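Local atomic coordinates of CRISPR pre-crRNA endoribonuclease Cas5d (Mannheimia succiniciproducens, PDB entry 3KG4), a protein that is a metal-independent CRISPR endoribonuclease of the Cas5 family that binds precursor CRISPR RNA and cuts it during crRNA maturation. Residues I55-L61 and A115-H121. Numbering follows the deposited sequence.
Sequences IDKIYVL and AYVIEAH
The carbonyl oxygen of Glu119 takes two backbone bonds in a classic beta bulge: Asp56 N approaches it in the carbonyl plane at 2.8 Å, and Lys57 N, tilted from that plane, lies 3.1 Å from the same Glu119 O. Regular antiparallel pairing continues through Tyr59 and Val117 to Leu61 and Ala115. The bulge turns Asp56 toward the neighbouring strand, where His121 ND1 donates to the syn lone pair of Asp56 OD2 (2.7 Å, 172° at the hydrogen). Carboxylate and imidazole are nearly coplanar, 4° apart, and OD2 meets the ring edge at ND1. On the face of Lys57, Tyr59 and Glu119, the extended Glu119 chain, CG anti to the backbone N (chi1 -172°), carries the carboxylate up to the ends of the other two. Tyr59 OH donates to Glu119 OE1 from above the carboxylate plane (2.8 Å), and Arg8 of strand 7-13 forms a salt bridge with that oxygen. Lys57 runs alongside Glu119, NZ a long 4.0 Å from Glu119 OE2, and a water bound to Lys57 NZ donates to Glu119 OE2, its oxygen 2.6 Å away. The Tyr59 ring leans on Val117, CD2 3.6 Å from Val117 CB. The other face is largely apolar: Ile55 CD1 reaches Ile118 CG2 and Ala120 CB, Ile58 lies beside Ile118, Ile58 CG2 and Val60 CG2 lie against Tyr116 CD1, and helix 35-45 covers the Ile55 end. These central strands of the seven-stranded sheet thus carry a largely hydrophobic side and, opposite, a hydrogen-bonded, charged cluster in which Arg8, and more weakly the distant Lys57, would probably favour the anionic form of Glu119.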
ATOM      1  N   ILE A  55      -5.137   3.522   5.412  1.00 25.33           N
ATOM      2  CA  ILE A  55      -3.703   3.274   5.509  1.00 24.28           C
ATOM      3  C   ILE A  55      -3.138   4.208   6.582  1.00 24.83           C
ATOM      4  O   ILE A  55      -3.391   5.430   6.560  1.00 25.87           O
ATOM      5  CB  ILE A  55      -2.974   3.490   4.175  1.00 24.00           C
ATOM      6  CG1 ILE A  55      -3.634   2.687   3.044  1.00 24.46           C
ATOM      7  CG2 ILE A  55      -1.513   3.027   4.241  1.00 22.50           C
ATOM      8  CD1 ILE A  55      -3.786   1.211   3.339  1.00 22.83           C
ATOM      9  N   ASP A  56      -2.369   3.636   7.498  1.00 25.72           N
ATOM     10  CA  ASP A  56      -1.745   4.406   8.589  1.00 26.37           C
ATOM     11  C   ASP A  56      -0.249   4.612   8.373  1.00 25.22           C
ATOM     12  O   ASP A  56       0.289   5.715   8.606  1.00 26.53           O
ATOM     13  CB  ASP A  56      -1.998   3.716   9.922  1.00 27.00           C
ATOM     14  CG  ASP A  56      -3.460   3.606  10.237  1.00 30.15           C
ATOM     15  OD1 ASP A  56      -4.139   4.646  10.223  1.00 32.69           O
ATOM     16  OD2 ASP A  56      -3.939   2.463  10.465  1.00 35.37           O
ATOM     17  N   LYS A  57       0.448   3.566   8.013  1.00 25.59           N
ATOM     18  CA  LYS A  57       1.891   3.672   7.812  1.00 25.76           C
ATOM     19  C   LYS A  57       2.305   2.848   6.601  1.00 24.66           C
ATOM     20  O   LYS A  57       1.748   1.797   6.344  1.00 25.38           O
ATOM     21  CB  LYS A  57       2.653   3.189   9.060  1.00 26.18           C
ATOM     22  CG  LYS A  57       2.418   4.029  10.340  1.00 28.51           C
ATOM     23  CD  LYS A  57       3.186   3.440  11.502  1.00 32.70           C
ATOM     24  CE  LYS A  57       3.160   4.328  12.786  1.00 34.31           C
ATOM     25  NZ  LYS A  57       3.900   3.508  13.821  1.00 36.28           N
ATOM     26  N   ILE A  58       3.317   3.303   5.890  1.00 23.04           N
ATOM     27  CA  ILE A  58       3.961   2.511   4.863  1.00 23.11           C
ATOM     28  C   ILE A  58       5.435   2.424   5.219  1.00 23.02           C
ATOM     29  O   ILE A  58       6.127   3.442   5.223  1.00 24.01           O
ATOM     30  CB  ILE A  58       3.812   3.185   3.439  1.00 22.46           C
ATOM     31  CG1 ILE A  58       2.326   3.266   3.040  1.00 23.73           C
ATOM     32  CG2 ILE A  58       4.659   2.458   2.439  1.00 22.88           C
ATOM     33  CD1 ILE A  58       2.025   4.327   1.937  1.00 26.53           C
ATOM     34  N   TYR A  59       5.907   1.218   5.501  1.00 23.60           N
ATOM     35  CA  TYR A  59       7.318   0.953   5.721  1.00 24.79           C
ATOM     36  C   TYR A  59       7.986   0.598   4.417  1.00 23.81           C
ATOM     37  O   TYR A  59       7.564  -0.340   3.742  1.00 24.23           O
ATOM     38  CB  TYR A  59       7.503  -0.222   6.664  1.00 24.50           C
ATOM     39  CG  TYR A  59       6.920  -0.050   8.029  1.00 27.97           C
ATOM     40  CD1 TYR A  59       7.720   0.283   9.125  1.00 30.72           C
ATOM     41  CD2 TYR A  59       5.556  -0.212   8.242  1.00 28.96           C
ATOM     42  CE1 TYR A  59       7.147   0.397  10.413  1.00 32.11           C
ATOM     43  CE2 TYR A  59       4.991  -0.069   9.485  1.00 30.85           C
ATOM     44  CZ  TYR A  59       5.784   0.203  10.575  1.00 31.08           C
ATOM     45  OH  TYR A  59       5.152   0.302  11.805  1.00 34.47           O
ATOM     46  N   VAL A  60       9.049   1.314   4.079  1.00 23.06           N
ATOM     47  CA  VAL A  60       9.777   1.114   2.841  1.00 23.95           C
ATOM     48  C   VAL A  60      11.059   0.381   3.147  1.00 25.82           C
ATOM     49  O   VAL A  60      11.939   0.932   3.819  1.00 26.01           O
ATOM     50  CB  VAL A  60      10.155   2.443   2.161  1.00 22.79           C
ATOM     51  CG1 VAL A  60      10.912   2.165   0.887  1.00 24.33           C
ATOM     52  CG2 VAL A  60       8.928   3.237   1.878  1.00 23.96           C
ATOM     53  N   LEU A  61      11.181  -0.832   2.605  1.00 26.17           N
ATOM     54  CA  LEU A  61      12.205  -1.803   3.035  1.00 28.18           C
ATOM     55  C   LEU A  61      13.429  -1.868   2.138  1.00 29.19           C
ATOM     56  O   LEU A  61      14.505  -2.262   2.586  1.00 29.92           O
ATOM     57  CB  LEU A  61      11.581  -3.208   3.122  1.00 27.82           C
ATOM     58  CG  LEU A  61      10.372  -3.323   4.038  1.00 28.78           C
ATOM     59  CD1 LEU A  61       9.858  -4.760   4.062  1.00 30.10           C
ATOM     60  CD2 LEU A  61      10.762  -2.841   5.434  1.00 31.46           C
ATOM     61  N   ALA A 115       9.822  -3.809  -1.656  1.00 26.03           N
ATOM     62  CA  ALA A 115       9.116  -4.456  -0.563  1.00 25.86           C
ATOM     63  C   ALA A 115       8.679  -3.436   0.453  1.00 24.82           C
ATOM     64  O   ALA A 115       9.442  -2.522   0.829  1.00 24.80           O
ATOM     65  CB  ALA A 115      10.009  -5.506   0.086  1.00 24.73           C
ATOM     66  N   TYR A 116       7.460  -3.616   0.936  1.00 23.80           N
ATOM     67  CA  TYR A 116       6.889  -2.723   1.912  1.00 23.09           C
ATOM     68  C   TYR A 116       6.196  -3.489   3.031  1.00 24.01           C
ATOM     69  O   TYR A 116       5.837  -4.650   2.855  1.00 24.21           O
ATOM     70  CB  TYR A 116       5.863  -1.785   1.284  1.00 21.84           C
ATOM     71  CG  TYR A 116       6.327  -1.132  -0.016  1.00 22.53           C
ATOM     72  CD1 TYR A 116       7.107   0.027  -0.002  1.00 21.84           C
ATOM     73  CD2 TYR A 116       5.996  -1.673  -1.249  1.00 22.72           C
ATOM     74  CE1 TYR A 116       7.540   0.586  -1.162  1.00 18.65           C
ATOM     75  CE2 TYR A 116       6.447  -1.081  -2.437  1.00 22.34           C
ATOM     76  CZ  TYR A 116       7.191   0.055  -2.377  1.00 20.60           C
ATOM     77  OH  TYR A 116       7.667   0.648  -3.533  1.00 22.06           O
ATOM     78  N   VAL A 117       5.952  -2.791   4.127  1.00 24.69           N
ATOM     79  CA  VAL A 117       4.886  -3.170   5.055  1.00 25.82           C
ATOM     80  C   VAL A 117       3.832  -2.096   5.017  1.00 25.04           C
ATOM     81  O   VAL A 117       4.134  -0.876   5.107  1.00 25.94           O
ATOM     82  CB  VAL A 117       5.379  -3.359   6.523  1.00 26.41           C
ATOM     83  CG1 VAL A 117       4.220  -3.799   7.417  1.00 26.51           C
ATOM     84  CG2 VAL A 117       6.457  -4.399   6.527  1.00 28.34           C
ATOM     85  N   ILE A 118       2.589  -2.549   4.886  1.00 24.88           N
ATOM     86  CA  ILE A 118       1.408  -1.699   4.951  1.00 24.93           C
ATOM     87  C   ILE A 118       0.736  -1.908   6.284  1.00 25.28           C
ATOM     88  O   ILE A 118       0.379  -3.057   6.642  1.00 25.16           O
ATOM     89  CB  ILE A 118       0.405  -2.096   3.872  1.00 24.34           C
ATOM     90  CG1 ILE A 118       1.062  -2.044   2.492  1.00 26.39           C
ATOM     91  CG2 ILE A 118      -0.861  -1.245   3.991  1.00 23.41           C
ATOM     92  CD1 ILE A 118       1.813  -0.736   2.202  1.00 29.69           C
ATOM     93  N   GLU A 119       0.588  -0.816   7.027  1.00 25.89           N
ATOM     94  CA  GLU A 119      -0.079  -0.848   8.304  1.00 26.95           C
ATOM     95  C   GLU A 119      -1.371  -0.071   8.156  1.00 26.07           C
ATOM     96  O   GLU A 119      -1.339   1.065   7.712  1.00 27.45           O
ATOM     97  CB  GLU A 119       0.812  -0.221   9.370  1.00 27.32           C
ATOM     98  CG  GLU A 119       0.293  -0.378  10.753  1.00 29.48           C
ATOM     99  CD  GLU A 119       1.373   0.045  11.797  1.00 31.61           C
ATOM    100  OE1 GLU A 119       2.458  -0.558  11.836  1.00 31.90           O
ATOM    101  OE2 GLU A 119       1.097   0.979  12.571  1.00 36.12           O
ATOM    102  N   ALA A 120      -2.488  -0.682   8.540  1.00 24.72           N
ATOM    103  CA  ALA A 120      -3.820  -0.187   8.243  1.00 25.27           C
ATOM    104  C   ALA A 120      -4.823  -0.608   9.305  1.00 25.97           C
ATOM    105  O   ALA A 120      -4.576  -1.574  10.071  1.00 26.83           O
ATOM    106  CB  ALA A 120      -4.304  -0.742   6.821  1.00 25.91           C
ATOM    107  N   HIS A 121      -5.955   0.075   9.322  1.00 26.73           N
ATOM    108  CA  HIS A 121      -7.092  -0.366  10.107  1.00 28.81           C
ATOM    109  C   HIS A 121      -8.377  -0.231   9.279  1.00 30.55           C
ATOM    110  O   HIS A 121      -8.385   0.381   8.181  1.00 30.70           O
ATOM    111  CB  HIS A 121      -7.173   0.441  11.419  1.00 28.80           C
ATOM    112  CG  HIS A 121      -7.486   1.886  11.230  1.00 28.23           C
ATOM    113  ND1 HIS A 121      -6.528   2.842  10.952  1.00 31.18           N
ATOM    114  CD2 HIS A 121      -8.660   2.542  11.284  1.00 27.95           C
ATOM    115  CE1 HIS A 121      -7.113   4.022  10.835  1.00 30.19           C
ATOM    116  NE2 HIS A 121      -8.411   3.858  11.012  1.00 29.71           N
TER
HETATM  117  O   HOH W   1       2.794   0.763  14.502  1.00 50.03           O